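PDB 3T9P: mandelate racemase/muconate lactonizing enzyme family protein from Roseovarius sp. TM1035, which is of unestablished function but belongs to the enolase superfamily, whose members typically abstract a proton next to a carboxylate with the aid of a bound magnesium ion. Local coordinates for residues Asp83-Asp86 / Leu87-Glu90; Gly347-Gly351 / Asp352-Ile356. All coordinates share one frame; numbering follows the deposited sequence.

Contact 1 of 2, residues Asp83-Asp86 / Leu87-Glu90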
ATOM      1  N   ASP A  83       1.220   5.983 -19.565  1.00 18.14           N
ATOM      2  CA  ASP A  83       0.302   6.965 -18.995  1.00 18.22           C
ATOM      3  C   ASP A  83      -0.993   6.345 -18.392  1.00 19.09           C
ATOM      4  O   ASP A  83      -1.552   6.834 -17.354  1.00 16.28           O
ATOM      5  CB  ASP A  83      -0.050   8.094 -20.028  1.00 18.66           C
ATOM      6  CG  ASP A  83      -0.965   9.178 -19.365  1.00 23.66           C
ATOM      7  OD1 ASP A  83      -0.480   9.819 -18.349  1.00 26.33           O
ATOM      8  OD2 ASP A  83      -2.131   9.306 -19.738  1.00 23.71           O
ATOM      9  N   THR A  84      -1.480   5.250 -19.032  1.00 17.54           N
ATOM     10  CA  THR A  84      -2.640   4.530 -18.538  1.00 17.86           C
ATOM     11  C   THR A  84      -2.419   3.985 -17.095  1.00 17.18           C
ATOM     12  O   THR A  84      -3.333   3.994 -16.265  1.00 17.73           O
ATOM     13  CB  THR A  84      -2.940   3.304 -19.415  1.00 20.19           C
ATOM     14  OG1 THR A  84      -3.122   3.711 -20.796  1.00 19.82           O
ATOM     15  CG2 THR A  84      -4.175   2.623 -18.905  1.00 16.16           C
ATOM     16  N   LEU A  85      -1.209   3.509 -16.809  1.00 16.09           N
ATOM     17  CA  LEU A  85      -0.917   2.946 -15.468  1.00 14.80           C
ATOM     18  C   LEU A  85      -0.936   4.087 -14.437  1.00 14.10           C
ATOM     19  O   LEU A  85      -1.529   3.919 -13.349  1.00 13.57           O
ATOM     20  CB  LEU A  85       0.456   2.263 -15.476  1.00 12.61           C
ATOM     21  CG  LEU A  85       0.704   1.168 -16.522  1.00 14.84           C
ATOM     22  CD1 LEU A  85       2.118   0.623 -16.198  1.00 19.25           C
ATOM     23  CD2 LEU A  85      -0.215  -0.013 -16.421  1.00 13.55           C
ATOM     24  N   ASP A  86      -0.421   5.259 -14.813  1.00 16.45           N
ATOM     25  CA  ASP A  86      -0.588   6.508 -13.975  1.00 17.99           C
ATOM     26  C   ASP A  86      -2.055   6.877 -13.785  1.00 17.81           C
ATOM     27  O   ASP A  86      -2.431   7.152 -12.669  1.00 16.65           O
ATOM     28  CB  ASP A  86       0.155   7.739 -14.498  1.00 19.46           C
ATOM     29  CG  ASP A  86       1.668   7.515 -14.604  1.00 26.15           C
ATOM     30  OD1 ASP A  86       2.239   7.013 -13.627  1.00 26.91           O
ATOM     31  OD2 ASP A  86       2.295   7.864 -15.626  1.00 23.19           O
ATOM     32  N   LEU A  87      -2.874   6.841 -14.846  1.00 16.44           N
ATOM     33  CA  LEU A  87      -4.302   7.091 -14.760  1.00 16.21           C
ATOM     34  C   LEU A  87      -5.007   6.107 -13.880  1.00 15.43           C
ATOM     35  O   LEU A  87      -5.924   6.492 -13.108  1.00 16.03           O
ATOM     36  CB  LEU A  87      -5.004   7.120 -16.122  1.00 15.81           C
ATOM     37  CG  LEU A  87      -4.572   8.391 -16.907  1.00 23.90           C
ATOM     38  CD1 LEU A  87      -4.992   8.245 -18.365  1.00 24.75           C
ATOM     39  CD2 LEU A  87      -5.251   9.662 -16.393  1.00 22.31           C
ATOM     40  N   ILE A  88      -4.617   4.850 -13.974  1.00 13.36           N
ATOM     41  CA  ILE A  88      -5.221   3.854 -13.064  1.00 12.58           C
ATOM     42  C   ILE A  88      -5.021   4.278 -11.602  1.00 13.69           C
ATOM     43  O   ILE A  88      -5.951   4.302 -10.791  1.00 12.26           O
ATOM     44  CB  ILE A  88      -4.607   2.466 -13.326  1.00 11.23           C
ATOM     45  CG1 ILE A  88      -5.264   1.972 -14.665  1.00 15.52           C
ATOM     46  CG2 ILE A  88      -4.871   1.501 -12.077  1.00 12.79           C
ATOM     47  CD1 ILE A  88      -4.414   0.824 -15.312  1.00 15.80           C
ATOM     48  N   TYR A  89      -3.779   4.592 -11.254  1.00 13.63           N
ATOM     49  CA  TYR A  89      -3.491   4.987  -9.828  1.00 14.20           C
ATOM     50  C   TYR A  89      -4.261   6.255  -9.438  1.00 13.96           C
ATOM     51  O   TYR A  89      -4.936   6.279  -8.388  1.00 13.92           O
ATOM     52  CB  TYR A  89      -1.980   5.104  -9.591  1.00 14.62           C
ATOM     53  CG  TYR A  89      -1.616   5.642  -8.217  1.00 16.86           C
ATOM     54  CD1 TYR A  89      -1.925   4.942  -7.019  1.00 18.07           C
ATOM     55  CD2 TYR A  89      -0.926   6.851  -8.121  1.00 20.10           C
ATOM     56  CE1 TYR A  89      -1.621   5.521  -5.731  1.00 20.30           C
ATOM     57  CE2 TYR A  89      -0.572   7.376  -6.856  1.00 23.46           C
ATOM     58  CZ  TYR A  89      -0.925   6.720  -5.683  1.00 20.13           C
ATOM     59  OH  TYR A  89      -0.527   7.275  -4.460  1.00 18.22           O
ATOM     60  N   GLU A  90      -4.312   7.247 -10.339  1.00 13.54           N
ATOM     61  CA  GLU A  90      -5.156   8.439 -10.092  1.00 14.80           C
ATOM     62  C   GLU A  90      -6.596   8.166  -9.891  1.00 16.48           C
ATOM     63  O   GLU A  90      -7.151   8.769  -8.972  1.00 16.03           O
ATOM     64  CB  GLU A  90      -4.990   9.516 -11.212  1.00 15.13           C
ATOM     65  CG  GLU A  90      -3.533   9.905 -11.327  1.00 19.51           C
ATOM     66  CD  GLU A  90      -3.277  10.633 -12.641  1.00 29.68           C
ATOM     67  OE1 GLU A  90      -3.977  10.337 -13.663  1.00 30.52           O
ATOM     68  OE2 GLU A  90      -2.397  11.474 -12.637  1.00 33.76           O
TER
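Leu87 N to Asp83 O, at 2.8 Å, and Ile88 N to Thr84 O are the first of the four i to i+4 hydrogen bonds that join 83-86 to 87-90 within helix 82-91; Tyr89 to Leu85 and Glu90 to Asp86 follow. The last is nearly straight, 170° at the hydrogen, with Glu90 N lying in the plane of the Asp86 carbonyl and 3.0 Å from its oxygen. Apolar contacts run along the inner face. Thr84 turns its methyl, not its hydroxyl, to Ile88, CG2 to CD1 4.0 Å, and Leu85 CD2 lies 4.4 Å from Ile88 CD1. Leu85 and Ile88 both pack on Met104 of helix 98-119, and Ile88 also reaches helix 58-73. On the outer face, Asp83 has CG anti to its backbone N (chi1 -177°), which swings the carboxylate along the helix until OD2 is 3.3 Å from Leu87 CD1. Charge is concentrated here: Asp83 OD1 and Glu90 OE1 stand 5.9 Å apart, Arg176 of the second subunit forms salt bridges to both residues, and Trp237 of that subunit meets Tyr89 edge-to-face. An alanine in place of Glu90 would probably leave Arg176 of the second subunit with one carboxylate mate fewer and weaken this join. The helix so has two faces, one seated on helices 98-119 and 58-73 of the N-terminal capping domain of the enolase superfamily, the other at the subunit interface.

Contact 2 of 2, residues Gly347-Gly351 / Asp352-Ile356; sequences GLFLG and DPYRI
Phe349, Pro353 and Tyr354 form a small apolar cluster across a surface loop, a local contact between near neighbours in sequence. The loop joins strand 332-335 to strand 360-363 in the barrel domain of this enolase-superfamily chain, and its second half holds a type I beta turn from Asp352 to Arg355. That turn is closed by Arg355 N bonding to Asp352 O at 3.3 Å. No hydrogen bond links 347-351 to 352-356, so the contact between them rests on van der Waals touch. Gly351, with a positive phi (74°) that by itself favours glycine, carries the chain round between Phe349 and Pro353. Pro353 points back at the first half and sets its CD 3.4 Å from Gly351 C and 3.6 Å from Leu350 O. Its CG comes 4.0 Å from Phe349 CB, at the root of the aromatic side chain. Helix 313-322 lies against the cluster: Phe349 touches Leu313, and Pro353 packs on Met316. The Tyr354 hydroxyl is anchored on the same helix by a hydrogen bond from Met316 N, which ties down the far end of the ring. Phe349 has CG beside its backbone N (chi1 -56°), which brings its ring up against the tyrosine. Leu348 CB sits over the centre of one Phe349 face, 3.8 Å above the plane, while the two aromatic rings meet obliquely, Phe349 CE2 4.0 Å from Tyr354 CE2.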
ATOM      1  N   GLY A 347       5.222 -27.119 -13.231  1.00 25.29           N
ATOM      2  CA  GLY A 347       4.241 -27.193 -14.301  1.00 24.14           C
ATOM      3  C   GLY A 347       3.614 -25.869 -14.729  1.00 23.38           C
ATOM      4  O   GLY A 347       2.642 -25.886 -15.496  1.00 25.08           O
ATOM      5  N   LEU A 348       4.157 -24.709 -14.309  1.00 21.26           N
ATOM      6  CA  LEU A 348       3.590 -23.465 -14.818  1.00 18.88           C
ATOM      7  C   LEU A 348       3.873 -23.302 -16.273  1.00 19.35           C
ATOM      8  O   LEU A 348       2.939 -22.896 -17.022  1.00 20.26           O
ATOM      9  CB  LEU A 348       4.120 -22.216 -14.060  1.00 19.37           C
ATOM     10  CG  LEU A 348       3.845 -22.201 -12.596  1.00 14.24           C
ATOM     11  CD1 LEU A 348       4.560 -20.952 -11.970  1.00 19.19           C
ATOM     12  CD2 LEU A 348       2.357 -22.271 -12.276  1.00 14.99           C
ATOM     13  N   PHE A 349       5.125 -23.613 -16.697  1.00 17.03           N
ATOM     14  CA  PHE A 349       5.536 -23.309 -18.056  1.00 17.64           C
ATOM     15  C   PHE A 349       5.925 -24.628 -18.788  1.00 19.28           C
ATOM     16  O   PHE A 349       6.360 -25.572 -18.137  1.00 19.69           O
ATOM     17  CB  PHE A 349       6.771 -22.378 -17.995  1.00 15.61           C
ATOM     18  CG  PHE A 349       6.478 -21.135 -17.197  1.00 13.36           C
ATOM     19  CD1 PHE A 349       5.512 -20.245 -17.638  1.00 17.36           C
ATOM     20  CD2 PHE A 349       7.158 -20.878 -15.979  1.00 14.86           C
ATOM     21  CE1 PHE A 349       5.186 -19.031 -16.890  1.00 20.01           C
ATOM     22  CE2 PHE A 349       6.876 -19.658 -15.245  1.00 16.01           C
ATOM     23  CZ  PHE A 349       5.854 -18.765 -15.710  1.00 20.84           C
ATOM     24  N   LEU A 350       5.800 -24.647 -20.102  1.00 18.92           N
ATOM     25  CA  LEU A 350       6.300 -25.763 -20.919  1.00 19.92           C
ATOM     26  C   LEU A 350       7.777 -25.540 -21.239  1.00 23.32           C
ATOM     27  O   LEU A 350       8.267 -24.373 -21.185  1.00 23.34           O
ATOM     28  CB  LEU A 350       5.500 -25.831 -22.230  1.00 18.52           C
ATOM     29  CG  LEU A 350       3.993 -26.141 -22.042  1.00 18.61           C
ATOM     30  CD1 LEU A 350       3.138 -26.044 -23.289  1.00 20.57           C
ATOM     31  CD2 LEU A 350       3.777 -27.450 -21.288  1.00 21.18           C
ATOM     32  N   GLY A 351       8.512 -26.621 -21.534  1.00 22.59           N
ATOM     33  CA  GLY A 351       9.950 -26.469 -21.888  1.00 23.28           C
ATOM     34  C   GLY A 351      10.870 -26.149 -20.681  1.00 23.68           C
ATOM     35  O   GLY A 351      10.652 -26.508 -19.557  1.00 24.66           O
ATOM     36  N   ASP A 352      11.930 -25.442 -20.879  1.00 23.25           N
ATOM     37  CA  ASP A 352      12.807 -25.315 -19.750  1.00 23.86           C
ATOM     38  C   ASP A 352      13.312 -23.860 -19.805  1.00 22.20           C
ATOM     39  O   ASP A 352      14.484 -23.604 -20.041  1.00 24.23           O
ATOM     40  CB  ASP A 352      13.952 -26.303 -19.973  1.00 26.15           C
ATOM     41  CG  ASP A 352      14.811 -26.473 -18.754  1.00 29.09           C
ATOM     42  OD1 ASP A 352      14.383 -26.084 -17.649  1.00 36.41           O
ATOM     43  OD2 ASP A 352      15.930 -26.985 -18.900  1.00 30.98           O
ATOM     44  N   PRO A 353      12.410 -22.887 -19.603  1.00 20.74           N
ATOM     45  CA  PRO A 353      12.841 -21.449 -19.735  1.00 19.95           C
ATOM     46  C   PRO A 353      13.913 -21.032 -18.695  1.00 17.69           C
ATOM     47  O   PRO A 353      14.720 -20.105 -18.961  1.00 18.93           O
ATOM     48  CB  PRO A 353      11.506 -20.661 -19.575  1.00 20.65           C
ATOM     49  CG  PRO A 353      10.624 -21.615 -18.726  1.00 20.37           C
ATOM     50  CD  PRO A 353      10.990 -23.042 -19.240  1.00 19.41           C
ATOM     51  N   TYR A 354      13.962 -21.736 -17.572  1.00 17.79           N
ATOM     52  CA  TYR A 354      14.942 -21.428 -16.499  1.00 18.64           C
ATOM     53  C   TYR A 354      16.141 -22.379 -16.423  1.00 19.68           C
ATOM     54  O   TYR A 354      16.817 -22.461 -15.347  1.00 19.56           O
ATOM     55  CB  TYR A 354      14.239 -21.297 -15.157  1.00 17.77           C
ATOM     56  CG  TYR A 354      13.179 -20.178 -15.152  1.00 20.03           C
ATOM     57  CD1 TYR A 354      13.516 -18.876 -15.502  1.00 13.23           C
ATOM     58  CD2 TYR A 354      11.849 -20.439 -14.784  1.00 16.92           C
ATOM     59  CE1 TYR A 354      12.590 -17.866 -15.462  1.00 19.75           C
ATOM     60  CE2 TYR A 354      10.856 -19.398 -14.767  1.00 20.06           C
ATOM     61  CZ  TYR A 354      11.239 -18.115 -15.084  1.00 18.17           C
ATOM     62  OH  TYR A 354      10.345 -17.047 -15.090  1.00 16.73           O
ATOM     63  N   ARG A 355      16.508 -22.947 -17.549  1.00 18.24           N
ATOM     64  CA  ARG A 355      17.708 -23.747 -17.604  1.00 20.75           C
ATOM     65  C   ARG A 355      18.924 -22.893 -17.228  1.00 19.39           C
ATOM     66  O   ARG A 355      19.070 -21.797 -17.669  1.00 20.37           O
ATOM     67  CB  ARG A 355      17.956 -24.224 -19.007  1.00 22.04           C
ATOM     68  CG  ARG A 355      19.094 -25.140 -19.098  1.00 27.34           C
ATOM     69  CD  ARG A 355      19.249 -25.720 -20.445  1.00 37.73           C
ATOM     70  NE  ARG A 355      20.177 -26.806 -20.377  1.00 49.10           N
ATOM     71  CZ  ARG A 355      21.448 -26.735 -20.739  1.00 53.72           C
ATOM     72  NH1 ARG A 355      21.938 -25.600 -21.244  1.00 58.12           N
ATOM     73  NH2 ARG A 355      22.216 -27.795 -20.614  1.00 50.78           N
ATOM     74  N   ILE A 356      19.788 -23.451 -16.423  1.00 19.06           N
ATOM     75  CA  ILE A 356      21.011 -22.814 -16.030  1.00 20.02           C
ATOM     76  C   ILE A 356      22.181 -23.626 -16.564  1.00 22.37           C
ATOM     77  O   ILE A 356      22.218 -24.801 -16.430  1.00 22.25           O
ATOM     78  CB  ILE A 356      21.185 -22.782 -14.526  1.00 19.74           C
ATOM     79  CG1 ILE A 356      20.135 -21.902 -13.842  1.00 18.09           C
ATOM     80  CG2 ILE A 356      22.578 -22.416 -14.163  1.00 20.24           C
ATOM     81  CD1 ILE A 356      20.245 -20.437 -14.085  1.00 16.73           C
TER

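From the N terminus the chain first builds the antiparallel strands 25-32, 37-43 and 48-52, then reaches contact 1 within helix 82-91. Each contact lies in one continuous stretch, spanning about two helical turns at 83-90 and a loop bend at 347-356, so neither closes a long loop. They come in series, without nesting or crossing. Contact 1 belongs to the N-terminal domain, which it joins to the second subunit; contact 2 fastens the loop between strands 332-335 and 360-363 to helix 313-322 of the barrel, and no other chain of the assembly touches it. The centres of contact 1 and contact 2 are about 33 Å apart, and the nearest atoms of contact 1 and contact 2 about 20 Å.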